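PDB 4PQ1: putative electron transport related protein from Corynebacterium diphtheriae, which is a DsbF homologue with a thioredoxin-like fold and probably acts as a thiol-disulfide oxidoreductase, exchanging electrons through a disulfide-forming cysteine pair. Local coordinates for residues Y42-V48 against D75-V80; A51-W55 against I91-V96; L66-H70 against G100-P104. All coordinates share one frame; numbering follows the deposited sequence.

Contact 1 of 3, residues Y42-V48 against D75-V80; sequences YKDKIVV and DKGTVV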
loop_
_atom_site.group_PDB
_atom_site.type_symbol
_atom_site.label_atom_id
_atom_site.label_comp_id
_atom_site.label_asym_id
_atom_site.label_seq_id
_atom_site.Cartn_x
_atom_site.Cartn_y
_atom_site.Cartn_z
ATOM N N TYR A 42 5.148 -6.673 -10.637
ATOM C CA TYR A 42 4.689 -5.412 -11.222
ATOM C C TYR A 42 5.855 -4.472 -11.558
ATOM O O TYR A 42 5.728 -3.248 -11.478
ATOM C CB TYR A 42 3.709 -4.731 -10.278
ATOM C CG TYR A 42 2.714 -5.722 -9.701
ATOM C CD1 TYR A 42 1.612 -6.134 -10.434
ATOM C CD2 TYR A 42 2.902 -6.271 -8.433
ATOM C CE1 TYR A 42 0.701 -7.062 -9.905
ATOM C CE2 TYR A 42 2.002 -7.193 -7.900
ATOM C CZ TYR A 42 0.904 -7.586 -8.639
ATOM O OH TYR A 42 0.014 -8.507 -8.111
ATOM N N LYS A 43 6.991 -5.060 -11.917
ATOM C CA LYS A 43 8.161 -4.283 -12.344
ATOM C C LYS A 43 7.774 -3.311 -13.444
ATOM O O LYS A 43 7.017 -3.668 -14.343
ATOM C CB LYS A 43 9.274 -5.206 -12.829
ATOM C CG LYS A 43 10.554 -4.489 -13.196
ATOM C CD LYS A 43 11.564 -5.455 -13.803
ATOM C CE LYS A 43 12.893 -4.768 -14.106
ATOM N NZ LYS A 43 13.593 -4.380 -12.859
ATOM N N ASP A 44 8.275 -2.081 -13.342
ATOM C CA ASP A 44 8.031 -1.013 -14.315
ATOM C C ASP A 44 6.567 -0.581 -14.346
ATOM O O ASP A 44 6.135 0.148 -15.243
ATOM C CB ASP A 44 8.508 -1.445 -15.707
ATOM C CG ASP A 44 10.001 -1.734 -15.734
ATOM O OD1 ASP A 44 10.782 -0.830 -15.334
ATOM O OD2 ASP A 44 10.392 -2.868 -16.107
ATOM N N LYS A 45 5.813 -1.016 -13.345
ATOM C CA LYS A 45 4.423 -0.591 -13.197
ATOM C C LYS A 45 4.237 0.217 -11.907
ATOM O O LYS A 45 4.957 0.019 -10.921
ATOM C CB LYS A 45 3.499 -1.801 -13.203
ATOM C CG LYS A 45 3.556 -2.666 -14.455
ATOM C CD LYS A 45 2.760 -2.050 -15.589
ATOM C CE LYS A 45 2.465 -3.081 -16.674
ATOM N NZ LYS A 45 2.016 -2.432 -17.942
ATOM N N ILE A 46 3.286 1.140 -11.926
ATOM C CA ILE A 46 2.951 1.904 -10.734
ATOM C C ILE A 46 2.328 0.973 -9.680
ATOM O O ILE A 46 1.565 0.064 -10.017
ATOM C CB ILE A 46 1.980 3.049 -11.061
ATOM C CG1 ILE A 46 2.641 4.066 -11.988
ATOM C CG2 ILE A 46 1.505 3.740 -9.793
ATOM C CD1 ILE A 46 1.685 5.156 -12.421
ATOM N N VAL A 47 2.687 1.173 -8.416
ATOM C CA VAL A 47 2.201 0.315 -7.356
ATOM C C VAL A 47 1.776 1.130 -6.139
ATOM O O VAL A 47 2.577 1.892 -5.567
ATOM C CB VAL A 47 3.255 -0.720 -6.928
ATOM C CG1 VAL A 47 2.755 -1.486 -5.723
ATOM C CG2 VAL A 47 3.567 -1.689 -8.080
ATOM N N VAL A 48 0.508 0.976 -5.750
ATOM C CA VAL A 48 0.007 1.640 -4.556
ATOM C C VAL A 48 -0.112 0.640 -3.413
ATOM O O VAL A 48 -0.973 -0.247 -3.442
ATOM C CB VAL A 48 -1.359 2.313 -4.807
ATOM C CG1 VAL A 48 -1.844 3.010 -3.553
ATOM C CG2 VAL A 48 -1.250 3.306 -5.948
ATOM N N ASP A 75 -4.102 -1.126 -16.577
ATOM C CA ASP A 75 -2.900 -1.765 -17.122
ATOM C C ASP A 75 -1.620 -1.226 -16.503
ATOM O O ASP A 75 -0.665 -1.963 -16.256
ATOM C CB ASP A 75 -2.835 -1.565 -18.633
ATOM C CG ASP A 75 -3.110 -2.831 -19.393
ATOM O OD1 ASP A 75 -3.080 -3.908 -18.764
ATOM O OD2 ASP A 75 -3.346 -2.753 -20.616
ATOM N N LYS A 76 -1.626 0.078 -16.265
ATOM C CA LYS A 76 -0.448 0.832 -15.869
ATOM C C LYS A 76 0.060 0.492 -14.476
ATOM O O LYS A 76 1.167 0.886 -14.103
ATOM C CB LYS A 76 -0.766 2.318 -15.956
ATOM C CG LYS A 76 -1.277 2.729 -17.328
ATOM C CD LYS A 76 -0.307 2.284 -18.421
ATOM C CE LYS A 76 -0.498 3.081 -19.707
ATOM N NZ LYS A 76 -1.864 2.896 -20.263
ATOM N N GLY A 77 -0.747 -0.232 -13.701
ATOM C CA GLY A 77 -0.346 -0.609 -12.358
ATOM C C GLY A 77 -1.390 -1.343 -11.543
ATOM O O GLY A 77 -2.282 -1.991 -12.089
ATOM N N THR A 78 -1.276 -1.226 -10.222
ATOM C CA THR A 78 -2.061 -2.040 -9.304
ATOM C C THR A 78 -2.003 -1.485 -7.886
ATOM O O THR A 78 -1.032 -0.826 -7.503
ATOM C CB THR A 78 -1.553 -3.504 -9.273
ATOM O OG1 THR A 78 -2.498 -4.331 -8.586
ATOM C CG2 THR A 78 -0.220 -3.600 -8.533
ATOM N N VAL A 79 -3.047 -1.750 -7.107
ATOM C CA VAL A 79 -2.965 -1.592 -5.662
ATOM C C VAL A 79 -2.491 -2.927 -5.098
ATOM O O VAL A 79 -2.827 -3.983 -5.632
ATOM C CB VAL A 79 -4.325 -1.183 -5.038
ATOM C CG1 VAL A 79 -4.229 -1.112 -3.515
ATOM C CG2 VAL A 79 -4.794 0.166 -5.611
ATOM N N VAL A 80 -1.668 -2.881 -4.059
ATOM C CA VAL A 80 -1.313 -4.083 -3.300
ATOM C C VAL A 80 -1.527 -3.849 -1.818
ATOM O O VAL A 80 -0.908 -2.974 -1.226
ATOM C CB VAL A 80 0.142 -4.501 -3.519
ATOM C CG1 VAL A 80 0.475 -5.674 -2.597
ATOM C CG2 VAL A 80 0.358 -4.874 -4.967
#
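The methyl CG2 of Thr78 sits over the centre of the Tyr42 ring. It lies 3.7 Å from the ring centroid and 14° off the ring normal, a CH-pi contact. The two side chains cross at about a right angle. Thr78 can offer this methyl because chi1 is -168°, with OG1 anti to the backbone N and CG2 left between N and the carbonyl carbon. OG1 turns instead to Val79 O and hydrogen-bonds it, from above the carbonyl plane. Farther round the ring, Tyr42 CE2 meets Val80 CG2 at 4.1 Å, and the same methyl touches Val47 CG1.

Beneath these side chains, strands 46-52 and 77-83 run parallel as neighbours in the central sheet of the thioredoxin-like fold. The chain crosses between them through helices 57-61 and 63-73, a beta-alpha-beta crossover. Val48 N donates to Thr78 O at 2.9 Å. Val80 N donates to Val48 O at 2.8 Å. Ile46 completes the pairing, with its N bound to Lys76 O and its O receiving Thr78 N. On the sheet face opposite Thr78, Val48 CB packs against Val79 CG2, and Ile46 and Val48 meet Leu73 and Ile154.

Lys45 closes the type II turn that begins at Tyr42. Its chain bends at chi2 (-79°) and lays CD 3.7 Å from Lys76 O. NZ ends at Asp75 O, 3.2 Å away, in a weak hydrogen bond.

Contact 2 of 3, residues A51-W55 against I91-V96; sequences AWGQW and IAQDFV
Trp52 and Phe95 make the main aromatic contact between the end of strand 46-52 and helix 89-98. Trp52 CZ3 comes within 3.6 Å of Phe95 CD2. The planes of the six-membered ring and the Phe95 ring are 33° apart, with centroids 5.5 Å from each other. The rings meet at a slant, and the side chains pass each other heading in opposite directions.

Apolar contacts lie beside this pair. The far corner of the indole, CH2, meets Val96 CG2 at 4.1 Å and Ala92 CB at 4.3 Å. Gln54 adds its aliphatic part. Its CB lies 3.9 Å from Phe95 CB and equally close to CG of that ring. Chi1 of 58° sets CG between the backbone N and the carbonyl carbon, and a second bend at chi2 (80°) turns the amide alongside Ile91. There OE1 lies 3.5 Å from Ile91 CD1. Gln54 and Ile91 cross at about a right angle, and the amide rests against the isoleucine branches.

Two side-chain nitrogens are bound outside the contact. Trp52 NE1 hydrogen-bonds Ser105 OG, and Gln54 NE2 also has a partner beyond the two segments. The carbonyl Ala92 O does approach the Trp52 edge in the ring plane, 3.9 Å from CH2, but Val96 N of its own helix donates to it.

The contact borders the thioredoxin-type CxxC, whose cysteines Cys56 and Cys59 form a disulfide. Trp52 touches Cys59, and Phe95 touches Arg60, both on helix 57-61. Trp52 also pairs through its backbone with strand 77-83, while Leu32 from a loop packs on Trp52 and Ala92.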
loop_
_atom_site.group_PDB
_atom_site.type_symbol
_atom_site.label_atom_id
_atom_site.label_comp_id
_atom_site.label_asym_id
_atom_site.label_seq_id
_atom_site.Cartn_x
_atom_site.Cartn_y
_atom_site.Cartn_z
ATOM N N ALA A 51 -1.496 -0.522 3.815
ATOM C CA ALA A 51 -1.576 -1.350 5.015
ATOM C C ALA A 51 -2.960 -1.200 5.630
ATOM O O ALA A 51 -3.430 -0.080 5.869
ATOM C CB ALA A 51 -0.506 -0.963 6.009
ATOM N N TRP A 52 -3.613 -2.330 5.881
ATOM C CA TRP A 52 -5.008 -2.326 6.284
ATOM C C TRP A 52 -5.319 -3.544 7.141
ATOM O O TRP A 52 -4.510 -4.467 7.231
ATOM C CB TRP A 52 -5.915 -2.316 5.050
ATOM C CG TRP A 52 -5.906 -3.630 4.283
ATOM C CD1 TRP A 52 -5.009 -4.023 3.329
ATOM C CD2 TRP A 52 -6.842 -4.715 4.419
ATOM N NE1 TRP A 52 -5.333 -5.283 2.855
ATOM C CE2 TRP A 52 -6.454 -5.726 3.513
ATOM C CE3 TRP A 52 -7.979 -4.918 5.203
ATOM C CZ2 TRP A 52 -7.156 -6.934 3.389
ATOM C CZ3 TRP A 52 -8.678 -6.125 5.079
ATOM C CH2 TRP A 52 -8.264 -7.111 4.174
ATOM N N GLY A 53 -6.494 -3.537 7.766
ATOM C CA GLY A 53 -7.009 -4.695 8.486
ATOM C C GLY A 53 -8.508 -4.489 8.546
ATOM O O GLY A 53 -8.955 -3.345 8.624
ATOM N N GLN A 54 -9.290 -5.564 8.490
ATOM C CA GLN A 54 -10.751 -5.430 8.552
ATOM C C GLN A 54 -11.225 -4.890 9.901
ATOM O O GLN A 54 -12.339 -4.389 10.007
ATOM C CB GLN A 54 -11.432 -6.769 8.243
ATOM C CG GLN A 54 -11.038 -7.911 9.156
ATOM C CD GLN A 54 -11.759 -7.873 10.488
ATOM O OE1 GLN A 54 -12.982 -7.714 10.542
ATOM N NE2 GLN A 54 -11.000 -7.997 11.574
ATOM N N TRP A 55 -10.372 -4.988 10.918
ATOM C CA TRP A 55 -10.679 -4.543 12.281
ATOM C C TRP A 55 -10.593 -3.027 12.409
ATOM O O TRP A 55 -10.858 -2.449 13.466
ATOM C CB TRP A 55 -9.707 -5.201 13.269
ATOM C CG TRP A 55 -8.301 -5.051 12.790
ATOM C CD1 TRP A 55 -7.567 -5.965 12.076
ATOM C CD2 TRP A 55 -7.472 -3.896 12.937
ATOM N NE1 TRP A 55 -6.322 -5.453 11.800
ATOM C CE2 TRP A 55 -6.245 -4.181 12.308
ATOM C CE3 TRP A 55 -7.645 -2.650 13.546
ATOM C CZ2 TRP A 55 -5.205 -3.258 12.261
ATOM C CZ3 TRP A 55 -6.611 -1.745 13.504
ATOM C CH2 TRP A 55 -5.407 -2.048 12.865
ATOM N N ILE A 91 -11.349 -13.961 8.270
ATOM C CA ILE A 91 -12.229 -12.805 8.319
ATOM C C ILE A 91 -11.683 -11.698 7.404
ATOM O O ILE A 91 -12.450 -10.939 6.797
ATOM C CB ILE A 91 -12.405 -12.330 9.778
ATOM C CG1 ILE A 91 -13.540 -11.314 9.911
ATOM C CG2 ILE A 91 -11.110 -11.818 10.339
ATOM C CD1 ILE A 91 -13.892 -11.014 11.362
ATOM N N ALA A 92 -10.360 -11.640 7.252
ATOM C CA ALA A 92 -9.757 -10.714 6.303
ATOM C C ALA A 92 -10.155 -11.107 4.883
ATOM O O ALA A 92 -10.546 -10.258 4.088
ATOM C CB ALA A 92 -8.246 -10.690 6.467
ATOM N N GLN A 93 -10.074 -12.395 4.564
ATOM C CA GLN A 93 -10.527 -12.872 3.259
ATOM C C GLN A 93 -12.011 -12.600 3.021
ATOM O O GLN A 93 -12.413 -12.240 1.909
ATOM C CB GLN A 93 -10.271 -14.359 3.116
ATOM C CG GLN A 93 -8.863 -14.764 3.383
ATOM C CD GLN A 93 -8.751 -16.254 3.532
ATOM O OE1 GLN A 93 -9.588 -16.891 4.187
ATOM N NE2 GLN A 93 -7.725 -16.832 2.916
ATOM N N ASP A 94 -12.819 -12.779 4.064
ATOM C CA ASP A 94 -14.253 -12.521 3.977
ATOM C C ASP A 94 -14.512 -11.063 3.632
ATOM O O ASP A 94 -15.383 -10.752 2.826
ATOM C CB ASP A 94 -14.948 -12.875 5.300
ATOM C CG ASP A 94 -15.206 -14.377 5.457
ATOM O OD1 ASP A 94 -15.292 -15.085 4.437
ATOM O OD2 ASP A 94 -15.330 -14.853 6.611
ATOM N N PHE A 95 -13.758 -10.170 4.265
ATOM C CA PHE A 95 -13.854 -8.740 3.972
ATOM C C PHE A 95 -13.579 -8.425 2.507
ATOM O O PHE A 95 -14.186 -7.520 1.938
ATOM C CB PHE A 95 -12.889 -7.946 4.854
ATOM C CG PHE A 95 -12.919 -6.471 4.596
ATOM C CD1 PHE A 95 -13.869 -5.670 5.212
ATOM C CD2 PHE A 95 -11.995 -5.880 3.734
ATOM C CE1 PHE A 95 -13.909 -4.311 4.978
ATOM C CE2 PHE A 95 -12.027 -4.511 3.492
ATOM C CZ PHE A 95 -12.989 -3.725 4.120
ATOM N N VAL A 96 -12.664 -9.163 1.890
ATOM C CA VAL A 96 -12.248 -8.842 0.523
ATOM C C VAL A 96 -13.320 -9.266 -0.485
ATOM O O VAL A 96 -13.604 -8.551 -1.452
ATOM C CB VAL A 96 -10.881 -9.495 0.182
ATOM C CG1 VAL A 96 -10.789 -9.841 -1.285
ATOM C CG2 VAL A 96 -9.736 -8.567 0.593
#

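Contact 3 of 3, residues L66-H70 against G100-P104; sequences LQEVH and GITYP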
loop_
_atom_site.group_PDB
_atom_site.type_symbol
_atom_site.label_atom_id
_atom_site.label_comp_id
_atom_site.label_asym_id
_atom_site.label_seq_id
_atom_site.Cartn_x
_atom_site.Cartn_y
_atom_site.Cartn_z
ATOM N N LEU A 66 -9.847 2.874 -2.566
ATOM C CA LEU A 66 -8.677 2.133 -3.007
ATOM C C LEU A 66 -9.071 1.216 -4.163
ATOM O O LEU A 66 -8.297 1.014 -5.082
ATOM C CB LEU A 66 -8.072 1.341 -1.848
ATOM C CG LEU A 66 -7.440 2.178 -0.727
ATOM C CD1 LEU A 66 -7.281 1.328 0.516
ATOM C CD2 LEU A 66 -6.095 2.685 -1.162
ATOM N N GLN A 67 -10.288 0.685 -4.125
ATOM C CA GLN A 67 -10.790 -0.118 -5.237
ATOM C C GLN A 67 -10.869 0.748 -6.483
ATOM O O GLN A 67 -10.558 0.311 -7.588
ATOM C CB GLN A 67 -12.170 -0.722 -4.921
ATOM C CG GLN A 67 -12.696 -1.662 -6.017
ATOM C CD GLN A 67 -11.745 -2.817 -6.301
ATOM O OE1 GLN A 67 -10.993 -3.249 -5.422
ATOM N NE2 GLN A 67 -11.778 -3.327 -7.522
ATOM N N GLU A 68 -11.279 1.991 -6.290
ATOM C CA GLU A 68 -11.446 2.925 -7.386
ATOM C C GLU A 68 -10.104 3.191 -8.074
ATOM O O GLU A 68 -9.972 3.049 -9.293
ATOM C CB GLU A 68 -12.051 4.217 -6.850
ATOM C CG GLU A 68 -12.458 5.213 -7.890
ATOM C CD GLU A 68 -13.055 6.444 -7.251
ATOM O OE1 GLU A 68 -13.780 6.296 -6.235
ATOM O OE2 GLU A 68 -12.780 7.555 -7.756
ATOM N N VAL A 69 -9.115 3.557 -7.264
ATOM C CA VAL A 69 -7.737 3.772 -7.703
ATOM C C VAL A 69 -7.187 2.560 -8.433
ATOM O O VAL A 69 -6.565 2.697 -9.480
ATOM C CB VAL A 69 -6.822 4.103 -6.505
ATOM C CG1 VAL A 69 -5.361 4.197 -6.936
ATOM C CG2 VAL A 69 -7.255 5.397 -5.851
ATOM N N HIS A 70 -7.422 1.371 -7.888
ATOM C CA HIS A 70 -6.950 0.142 -8.525
ATOM C C HIS A 70 -7.462 0.035 -9.946
ATOM O O HIS A 70 -6.715 -0.281 -10.875
ATOM C CB HIS A 70 -7.386 -1.084 -7.744
ATOM C CG HIS A 70 -6.925 -2.371 -8.348
ATOM N ND1 HIS A 70 -5.597 -2.729 -8.411
ATOM C CD2 HIS A 70 -7.614 -3.386 -8.920
ATOM C CE1 HIS A 70 -5.485 -3.901 -9.006
ATOM N NE2 HIS A 70 -6.696 -4.325 -9.324
ATOM N N GLY A 100 -16.079 -6.635 -2.650
ATOM C CA GLY A 100 -15.684 -6.642 -4.040
ATOM C C GLY A 100 -14.295 -6.063 -4.298
ATOM O O GLY A 100 -14.071 -5.395 -5.307
ATOM N N ILE A 101 -13.375 -6.313 -3.373
ATOM C CA ILE A 101 -11.985 -5.911 -3.522
ATOM C C ILE A 101 -11.291 -6.890 -4.459
ATOM O O ILE A 101 -11.209 -8.075 -4.162
ATOM C CB ILE A 101 -11.254 -5.892 -2.161
ATOM C CG1 ILE A 101 -11.963 -4.969 -1.157
ATOM C CG2 ILE A 101 -9.791 -5.545 -2.326
ATOM C CD1 ILE A 101 -12.423 -3.658 -1.717
ATOM N N THR A 102 -10.781 -6.413 -5.589
ATOM C CA THR A 102 -10.231 -7.340 -6.564
ATOM C C THR A 102 -8.717 -7.295 -6.656
ATOM O O THR A 102 -8.131 -8.026 -7.457
ATOM C CB THR A 102 -10.803 -7.086 -7.963
ATOM O OG1 THR A 102 -10.370 -5.807 -8.429
ATOM C CG2 THR A 102 -12.316 -7.110 -7.920
ATOM N N TYR A 103 -8.077 -6.461 -5.835
ATOM C CA TYR A 103 -6.614 -6.397 -5.840
ATOM C C TYR A 103 -5.979 -7.273 -4.751
ATOM O O TYR A 103 -6.608 -7.546 -3.715
ATOM C CB TYR A 103 -6.147 -4.946 -5.715
ATOM C CG TYR A 103 -6.607 -4.185 -4.495
ATOM C CD1 TYR A 103 -5.922 -4.284 -3.286
ATOM C CD2 TYR A 103 -7.692 -3.322 -4.564
ATOM C CE1 TYR A 103 -6.325 -3.563 -2.169
ATOM C CE2 TYR A 103 -8.101 -2.596 -3.454
ATOM C CZ TYR A 103 -7.410 -2.721 -2.265
ATOM O OH TYR A 103 -7.803 -2.007 -1.162
ATOM N N PRO A 104 -4.733 -7.728 -4.983
ATOM C CA PRO A 104 -4.132 -8.693 -4.057
ATOM C C PRO A 104 -3.658 -8.040 -2.769
ATOM O O PRO A 104 -3.405 -6.827 -2.751
ATOM C CB PRO A 104 -2.947 -9.234 -4.849
ATOM C CG PRO A 104 -2.510 -8.072 -5.671
ATOM C CD PRO A 104 -3.760 -7.288 -6.006
#
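Gln67 reaches from helix 63-73 to the loop 100-104 and hydrogen-bonds Thr102 twice. Its CB leads into a chain with CG anti to the backbone N (chi1 -176°), which then bends at chi2. CG passes 4.0 Å from Gly100 O. The amide carbon CD comes closer to the same carbonyl, at 3.6 Å. At the tip the two amide atoms divide the work. OE1 accepts from Thr102 N at 3.2 Å, with the donor above the plane of the amide carbonyl and not on a lone pair. NE2 donates to Thr102 OG1 at 3.0 Å. This second bond is nearly straight, 166° at the hydrogen, and OG1 lies in the amide plane. OE1 also lies 3.4 Å from Tyr103 CD2, where the amide and ring planes are only 8° apart.

Tyr103 touches both this amide and His70. Its CB stands over the centre of the imidazole, 3.5 Å from the ring centroid, in a CH-pi contact. The His70 and Tyr103 rings themselves meet at a slant. At its far end, Tyr103 OH rests 3.4 Å from Leu66 CB. Ile101 CG2 covers one face of the Tyr103 ring.

The loop starts at Gly100, the C' residue of the Schellman motif that ends helix 89-98, and leads into strand 105-107. His70 ND1 hydrogen-bonds Val79 N of the adjoining strand. That bond makes ND1 the acceptor, so any proton on the neutral ring would be expected on NE2. The paired bonds of the Gln67 amide fix which way round it lies, with oxygen to the backbone and nitrogen to the hydroxyl.

Overall arrangement
The segments alternate along the chain: the first segments of contacts 1, 2 and 3 come in that order, and their partners follow in the same order. Contacts 1 and 2 both use strand 46-52, yet their centres are about 21 Å apart. Contact 3 lies about 12 Å from contact 1 and 13 Å from contact 2, centre to centre. It touches contact 1 through His70 and Val79, and contact 2 through Val96 O and Ile101 N. Contact 1 pairs two sheet strands, contact 2 packs helix 89-98 on the end of strand 46-52, and contact 3 joins helix 63-73 to the loop before strand 105-107. Contact 2 lies beside the Cys56-Cys59 disulfide, the probable redox centre.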